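Local atomic coordinates of 3-carboxy-cis,cis-muconate cycloisomerase (Pseudomonas putida, PDB entry 1RE5), a protein that acts as an enzyme of the fumarase/aspartase (lyase) superfamily, largely helical proteins that assemble as homotetramers around a common core of long helices. Residues 289-294 against 335-340; 296-301 against 331-336. All blocks are in the same frame, centred on the assembly; numbering follows the deposited sequence.

Interaction 1: residues 289-294 against 335-340; sequences AVLIGA and SGALRQ
Val290, Leu291 and Ala294 on helix 286-307 pack against Gly336, Ala337 and Gln340 on helix 319-347. The two short segments run nearly antiparallel, at 149°, with axes 8.7 Å apart at closest approach, and their backbones come nearest at Leu291 and Ala337. Val290 points across the gap, and each atom of its side chain has a partner. Its CB lies 4.1 Å from Gln340 CG. From there the isopropyl group divides: CG1, anti to the backbone N (chi1 176°), reaches the backbone of the facing helix, 3.9 Å from Gly336 O, whereas CG2, beside the backbone N, stays with Gln340 CG. The valine branch and the glutamine chain meet at about a right angle; Gln340 uses its aliphatic part, CG against Val290 and CB against Leu291 CD2, and the bend at chi2 turns the chain before its amide. Leu291 leaves its own helix more obliquely, but its CD2 tip closes over Ala337, 3.8 Å from Ala337 CB. One turn along, Ala294 CB meets Ala337 CB at 4.1 Å, methyl against methyl. Beyond the pair, helix 231-257 adds Phe250 against Leu291 and Leu247 against Ala337, and Tyr9 of helix 7-10 touches Val290. No hydrogen bond joins the two segments; the carbonyl of Gly336 is taken up within its own helix by Gln340 N, at 3.1 Å from Gly336 O. With glycine and alanine set against branched aliphatic groups, cohesion across this contact rests on dispersion forces and the burial of apolar surface, and the small residues Gly336, Ala337 and Ala294 are consistent with the 5.0 Å approach of the Leu291 and Ala337 CA atoms.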
ATOM      1  N   ALA D 289      20.287  -2.838   7.680  1.00 18.62           N
ATOM      2  CA  ALA D 289      19.474  -1.670   7.384  1.00 18.68           C
ATOM      3  C   ALA D 289      18.974  -1.762   5.944  1.00 19.92           C
ATOM      4  O   ALA D 289      17.820  -1.442   5.659  1.00 21.51           O
ATOM      5  CB  ALA D 289      20.281  -0.399   7.571  1.00 18.98           C
ATOM      6  N   VAL D 290      19.832  -2.202   5.028  1.00 19.16           N
ATOM      7  CA  VAL D 290      19.400  -2.313   3.642  1.00 18.89           C
ATOM      8  C   VAL D 290      18.296  -3.349   3.483  1.00 19.82           C
ATOM      9  O   VAL D 290      17.298  -3.089   2.815  1.00 21.66           O
ATOM     10  CB  VAL D 290      20.556  -2.693   2.695  1.00 16.79           C
ATOM     11  CG1 VAL D 290      20.025  -2.878   1.290  1.00 12.51           C
ATOM     12  CG2 VAL D 290      21.605  -1.601   2.700  1.00 16.30           C
ATOM     13  N   LEU D 291      18.463  -4.519   4.099  1.00 20.02           N
ATOM     14  CA  LEU D 291      17.449  -5.565   3.971  1.00 19.14           C
ATOM     15  C   LEU D 291      16.133  -5.113   4.587  1.00 18.98           C
ATOM     16  O   LEU D 291      15.059  -5.353   4.016  1.00 18.75           O
ATOM     17  CB  LEU D 291      17.897  -6.883   4.623  1.00 17.00           C
ATOM     18  CG  LEU D 291      19.265  -7.488   4.272  1.00 16.47           C
ATOM     19  CD1 LEU D 291      19.288  -8.949   4.678  1.00 12.26           C
ATOM     20  CD2 LEU D 291      19.548  -7.361   2.793  1.00 14.66           C
ATOM     21  N   ILE D 292      16.212  -4.442   5.730  1.00 17.78           N
ATOM     22  CA  ILE D 292      14.996  -3.982   6.389  1.00 18.17           C
ATOM     23  C   ILE D 292      14.357  -2.876   5.566  1.00 19.21           C
ATOM     24  O   ILE D 292      13.124  -2.807   5.425  1.00 20.33           O
ATOM     25  CB  ILE D 292      15.286  -3.488   7.822  1.00 17.38           C
ATOM     26  CG1 ILE D 292      15.869  -4.648   8.643  1.00 15.91           C
ATOM     27  CG2 ILE D 292      14.009  -2.961   8.458  1.00 14.62           C
ATOM     28  CD1 ILE D 292      16.260  -4.282  10.033  1.00 13.70           C
ATOM     29  N   GLY D 293      15.197  -2.020   4.997  1.00 18.96           N
ATOM     30  CA  GLY D 293      14.672  -0.942   4.188  1.00 17.56           C
ATOM     31  C   GLY D 293      13.878  -1.484   3.018  1.00 17.24           C
ATOM     32  O   GLY D 293      12.763  -1.038   2.760  1.00 18.45           O
ATOM     33  N   ALA D 294      14.447  -2.457   2.313  1.00 16.85           N
ATOM     34  CA  ALA D 294      13.797  -3.041   1.149  1.00 16.45           C
ATOM     35  C   ALA D 294      12.469  -3.700   1.493  1.00 16.59           C
ATOM     36  O   ALA D 294      11.487  -3.538   0.755  1.00 16.31           O
ATOM     37  CB  ALA D 294      14.724  -4.045   0.482  1.00 16.10           C
ATOM     38  N   SER D 335      17.735  -6.157  -5.778  1.00 21.16           N
ATOM     39  CA  SER D 335      19.114  -6.479  -6.147  1.00 20.03           C
ATOM     40  C   SER D 335      20.054  -5.972  -5.063  1.00 20.51           C
ATOM     41  O   SER D 335      21.055  -6.604  -4.743  1.00 21.78           O
ATOM     42  CB  SER D 335      19.478  -5.844  -7.486  1.00 20.11           C
ATOM     43  OG  SER D 335      19.720  -4.458  -7.331  1.00 22.65           O
ATOM     44  N   GLY D 336      19.724  -4.825  -4.488  1.00 21.32           N
ATOM     45  CA  GLY D 336      20.554  -4.286  -3.430  1.00 20.95           C
ATOM     46  C   GLY D 336      20.461  -5.122  -2.168  1.00 22.65           C
ATOM     47  O   GLY D 336      21.443  -5.252  -1.433  1.00 23.68           O
ATOM     48  N   ALA D 337      19.283  -5.692  -1.902  1.00 23.66           N
ATOM     49  CA  ALA D 337      19.101  -6.514  -0.702  1.00 24.23           C
ATOM     50  C   ALA D 337      19.828  -7.841  -0.851  1.00 24.19           C
ATOM     51  O   ALA D 337      20.467  -8.307   0.083  1.00 26.09           O
ATOM     52  CB  ALA D 337      17.601  -6.755  -0.416  1.00 23.26           C
ATOM     53  N   LEU D 338      19.737  -8.448  -2.027  1.00 24.36           N
ATOM     54  CA  LEU D 338      20.416  -9.715  -2.270  1.00 24.68           C
ATOM     55  C   LEU D 338      21.911  -9.515  -2.071  1.00 25.21           C
ATOM     56  O   LEU D 338      22.593 -10.319  -1.423  1.00 23.96           O
ATOM     57  CB  LEU D 338      20.145 -10.188  -3.694  1.00 23.04           C
ATOM     58  CG  LEU D 338      18.868 -11.002  -3.827  1.00 22.89           C
ATOM     59  CD1 LEU D 338      18.512 -11.113  -5.280  1.00 23.27           C
ATOM     60  CD2 LEU D 338      19.053 -12.381  -3.190  1.00 21.31           C
ATOM     61  N   ARG D 339      22.408  -8.423  -2.635  1.00 26.20           N
ATOM     62  CA  ARG D 339      23.811  -8.088  -2.534  1.00 28.36           C
ATOM     63  C   ARG D 339      24.281  -8.032  -1.091  1.00 29.29           C
ATOM     64  O   ARG D 339      25.259  -8.682  -0.712  1.00 29.96           O
ATOM     65  CB  ARG D 339      24.069  -6.740  -3.166  1.00 29.78           C
ATOM     66  CG  ARG D 339      25.521  -6.393  -3.142  1.00 36.43           C
ATOM     67  CD  ARG D 339      25.752  -4.981  -3.590  1.00 43.12           C
ATOM     68  NE  ARG D 339      27.141  -4.777  -3.985  1.00 47.78           N
ATOM     69  CZ  ARG D 339      27.685  -3.585  -4.193  1.00 50.42           C
ATOM     70  NH1 ARG D 339      26.948  -2.482  -4.038  1.00 52.75           N
ATOM     71  NH2 ARG D 339      28.960  -3.499  -4.565  1.00 51.91           N
ATOM     72  N   GLN D 340      23.573  -7.246  -0.289  1.00 29.97           N
ATOM     73  CA  GLN D 340      23.909  -7.065   1.117  1.00 29.16           C
ATOM     74  C   GLN D 340      23.723  -8.327   1.943  1.00 28.59           C
ATOM     75  O   GLN D 340      24.496  -8.581   2.861  1.00 28.76           O
ATOM     76  CB  GLN D 340      23.062  -5.948   1.701  1.00 30.86           C
ATOM     77  CG  GLN D 340      23.784  -5.146   2.734  1.00 32.08           C
ATOM     78  CD  GLN D 340      25.045  -4.520   2.188  1.00 33.18           C
ATOM     79  OE1 GLN D 340      25.023  -3.812   1.169  1.00 31.12           O
ATOM     80  NE2 GLN D 340      26.160  -4.774   2.866  1.00 33.54           N
TER

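Interaction 2: residues 296-301 against 331-336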
ATOM      1  N   THR D 296      10.555  -2.873   3.683  1.00 14.69           N
ATOM      2  CA  THR D 296       9.631  -1.810   4.064  1.00 15.37           C
ATOM      3  C   THR D 296       9.128  -1.037   2.843  1.00 16.95           C
ATOM      4  O   THR D 296       7.971  -0.645   2.792  1.00 18.97           O
ATOM      5  CB  THR D 296      10.305  -0.812   5.008  1.00 15.39           C
ATOM      6  OG1 THR D 296      10.874  -1.515   6.115  1.00 14.54           O
ATOM      7  CG2 THR D 296       9.296   0.200   5.514  1.00 14.49           C
ATOM      8  N   ARG D 297      10.003  -0.839   1.858  1.00 18.04           N
ATOM      9  CA  ARG D 297       9.676  -0.095   0.644  1.00 17.76           C
ATOM     10  C   ARG D 297       8.916  -0.854  -0.423  1.00 17.62           C
ATOM     11  O   ARG D 297       8.002  -0.318  -1.040  1.00 19.07           O
ATOM     12  CB  ARG D 297      10.956   0.432  -0.004  1.00 18.70           C
ATOM     13  CG  ARG D 297      11.703   1.448   0.818  1.00 21.69           C
ATOM     14  CD  ARG D 297      11.535   2.786   0.201  1.00 23.63           C
ATOM     15  NE  ARG D 297      12.380   2.950  -0.970  1.00 25.18           N
ATOM     16  CZ  ARG D 297      11.961   3.474  -2.120  1.00 26.69           C
ATOM     17  NH1 ARG D 297      10.689   3.869  -2.262  1.00 20.99           N
ATOM     18  NH2 ARG D 297      12.833   3.649  -3.109  1.00 26.52           N
ATOM     19  N   VAL D 298       9.313  -2.095  -0.657  1.00 17.78           N
ATOM     20  CA  VAL D 298       8.720  -2.901  -1.712  1.00 16.96           C
ATOM     21  C   VAL D 298       7.214  -3.120  -1.666  1.00 17.61           C
ATOM     22  O   VAL D 298       6.560  -3.006  -2.700  1.00 19.08           O
ATOM     23  CB  VAL D 298       9.459  -4.273  -1.818  1.00 17.48           C
ATOM     24  CG1 VAL D 298       8.773  -5.187  -2.824  1.00 15.31           C
ATOM     25  CG2 VAL D 298      10.913  -4.045  -2.229  1.00 14.97           C
ATOM     26  N   PRO D 299       6.632  -3.414  -0.481  1.00 17.35           N
ATOM     27  CA  PRO D 299       5.171  -3.632  -0.455  1.00 16.10           C
ATOM     28  C   PRO D 299       4.361  -2.515  -1.139  1.00 16.05           C
ATOM     29  O   PRO D 299       3.408  -2.774  -1.876  1.00 17.40           O
ATOM     30  CB  PRO D 299       4.851  -3.767   1.038  1.00 14.04           C
ATOM     31  CG  PRO D 299       6.138  -4.283   1.629  1.00 16.48           C
ATOM     32  CD  PRO D 299       7.209  -3.494   0.877  1.00 16.97           C
ATOM     33  N   GLY D 300       4.744  -1.271  -0.903  1.00 16.32           N
ATOM     34  CA  GLY D 300       4.041  -0.169  -1.531  1.00 16.94           C
ATOM     35  C   GLY D 300       4.226  -0.152  -3.042  1.00 16.95           C
ATOM     36  O   GLY D 300       3.272   0.100  -3.792  1.00 16.95           O
ATOM     37  N   LEU D 301       5.446  -0.417  -3.501  1.00 15.93           N
ATOM     38  CA  LEU D 301       5.709  -0.425  -4.934  1.00 17.91           C
ATOM     39  C   LEU D 301       4.951  -1.560  -5.604  1.00 18.22           C
ATOM     40  O   LEU D 301       4.472  -1.426  -6.729  1.00 19.51           O
ATOM     41  CB  LEU D 301       7.208  -0.550  -5.205  1.00 16.74           C
ATOM     42  CG  LEU D 301       7.951   0.671  -4.680  1.00 15.65           C
ATOM     43  CD1 LEU D 301       9.444   0.467  -4.797  1.00 14.18           C
ATOM     44  CD2 LEU D 301       7.474   1.900  -5.460  1.00 14.66           C
ATOM     45  N   CYS D 331      12.991  -4.051  -8.857  1.00 21.72           N
ATOM     46  CA  CYS D 331      14.148  -4.857  -9.224  1.00 20.59           C
ATOM     47  C   CYS D 331      15.437  -4.343  -8.594  1.00 20.96           C
ATOM     48  O   CYS D 331      16.253  -5.125  -8.087  1.00 20.45           O
ATOM     49  CB  CYS D 331      14.298  -4.885 -10.743  1.00 19.44           C
ATOM     50  SG  CYS D 331      13.044  -5.889 -11.555  1.00 20.44           S
ATOM     51  N   CYS D 332      15.631  -3.030  -8.623  1.00 20.77           N
ATOM     52  CA  CYS D 332      16.845  -2.461  -8.055  1.00 21.75           C
ATOM     53  C   CYS D 332      16.895  -2.631  -6.546  1.00 22.23           C
ATOM     54  O   CYS D 332      17.925  -3.006  -5.986  1.00 24.10           O
ATOM     55  CB  CYS D 332      16.959  -0.984  -8.434  1.00 22.00           C
ATOM     56  SG  CYS D 332      17.161  -0.770 -10.205  1.00 19.87           S
ATOM     57  N   LEU D 333      15.770  -2.362  -5.891  1.00 23.45           N
ATOM     58  CA  LEU D 333      15.660  -2.485  -4.440  1.00 22.72           C
ATOM     59  C   LEU D 333      16.023  -3.893  -3.988  1.00 21.90           C
ATOM     60  O   LEU D 333      16.781  -4.083  -3.030  1.00 22.72           O
ATOM     61  CB  LEU D 333      14.229  -2.156  -4.005  1.00 23.90           C
ATOM     62  CG  LEU D 333      13.945  -0.930  -3.119  1.00 24.99           C
ATOM     63  CD1 LEU D 333      15.145   0.010  -3.056  1.00 25.17           C
ATOM     64  CD2 LEU D 333      12.720  -0.211  -3.674  1.00 24.37           C
ATOM     65  N   VAL D 334      15.476  -4.881  -4.682  1.00 19.97           N
ATOM     66  CA  VAL D 334      15.742  -6.261  -4.351  1.00 20.10           C
ATOM     67  C   VAL D 334      17.195  -6.646  -4.661  1.00 21.73           C
ATOM     68  O   VAL D 334      17.825  -7.374  -3.883  1.00 22.13           O
ATOM     69  CB  VAL D 334      14.767  -7.182  -5.105  1.00 19.83           C
ATOM     70  CG1 VAL D 334      15.105  -8.636  -4.846  1.00 19.28           C
ATOM     71  CG2 VAL D 334      13.336  -6.890  -4.652  1.00 19.67           C
ATOM     72  N   SER D 335      17.735  -6.157  -5.778  1.00 21.16           N
ATOM     73  CA  SER D 335      19.114  -6.479  -6.147  1.00 20.03           C
ATOM     74  C   SER D 335      20.054  -5.972  -5.063  1.00 20.51           C
ATOM     75  O   SER D 335      21.055  -6.604  -4.743  1.00 21.78           O
ATOM     76  CB  SER D 335      19.478  -5.844  -7.486  1.00 20.11           C
ATOM     77  OG  SER D 335      19.720  -4.458  -7.331  1.00 22.65           O
ATOM     78  N   GLY D 336      19.724  -4.825  -4.488  1.00 21.32           N
ATOM     79  CA  GLY D 336      20.554  -4.286  -3.430  1.00 20.95           C
ATOM     80  C   GLY D 336      20.461  -5.122  -2.168  1.00 22.65           C
ATOM     81  O   GLY D 336      21.443  -5.252  -1.433  1.00 23.68           O
TER
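Apolar packing between helix 286-307 and helix 319-347 centres here on Leu333, which Val298, Leu301 and Arg297 meet from across the gap. The CD2 methyl of Leu333 lies 3.5 Å from Leu301 CD1, the two leucine chains crossing at about a right angle. Nearer the backbone, Val298 CG2 rests on Leu333 CB at 4.2 Å and extends more loosely to Val334 CG2.

A second kind of contact sets a methyl group over a charged plane. Arg297 is bent at both chi2 and chi3, and this folding brings its guanidinium group over Leu333: CD2 stands 3.7 Å above the plane, displaced toward the rim, with Arg297 NH2 its nearest guanidinium atom at 3.9 Å. Arg297 CB touches the same methyl, and Thr326 of the second subunit also packs on the arginine.

No hydrogen bond crosses between the two segments; on helix 319-347, Ser335 OG donates to Cys332 O over 2.7 Å, tilted 22° from the carbonyl plane, and that oxygen also accepts from Gly336 N; Ser335 OG is further bonded to Ala12 N. Pro299, whose nitrogen carries no hydrogen, coincides with a kink in helix 286-307.

Thr296, Arg297, Pro299 and Gly300 line a pocket holding a bound dithiothreitol, probably from the crystallisation liquor. Leu301 packs on Leu301 of the second subunit, and Pro299 on Phe306 of the fourth. Such nearly antiparallel long helices, pressed at once on each other and on neighbouring chains, are typical of the central helical bundle of the fumarase/aspartase superfamily tetramer.

Both interactions join the same two long helices, 286-307 and 319-347, and their centres are 8 Å apart, each about 9 Å from the centre of the chain. Because the helices run nearly antiparallel, the order reverses: 289-294 precedes 296-301 on the first helix, but its partner 335-340 follows 331-336 on the second, so interaction 2 is nested within interaction 1 along the chain. Ser335 and Gly336 belong to both, and Ala294 CB packs on Leu333 O where they adjoin. Together they form one continuous seam, flanked by helix 231-257 and the second subunit, at the part of the helical core that faces a neighbouring chain.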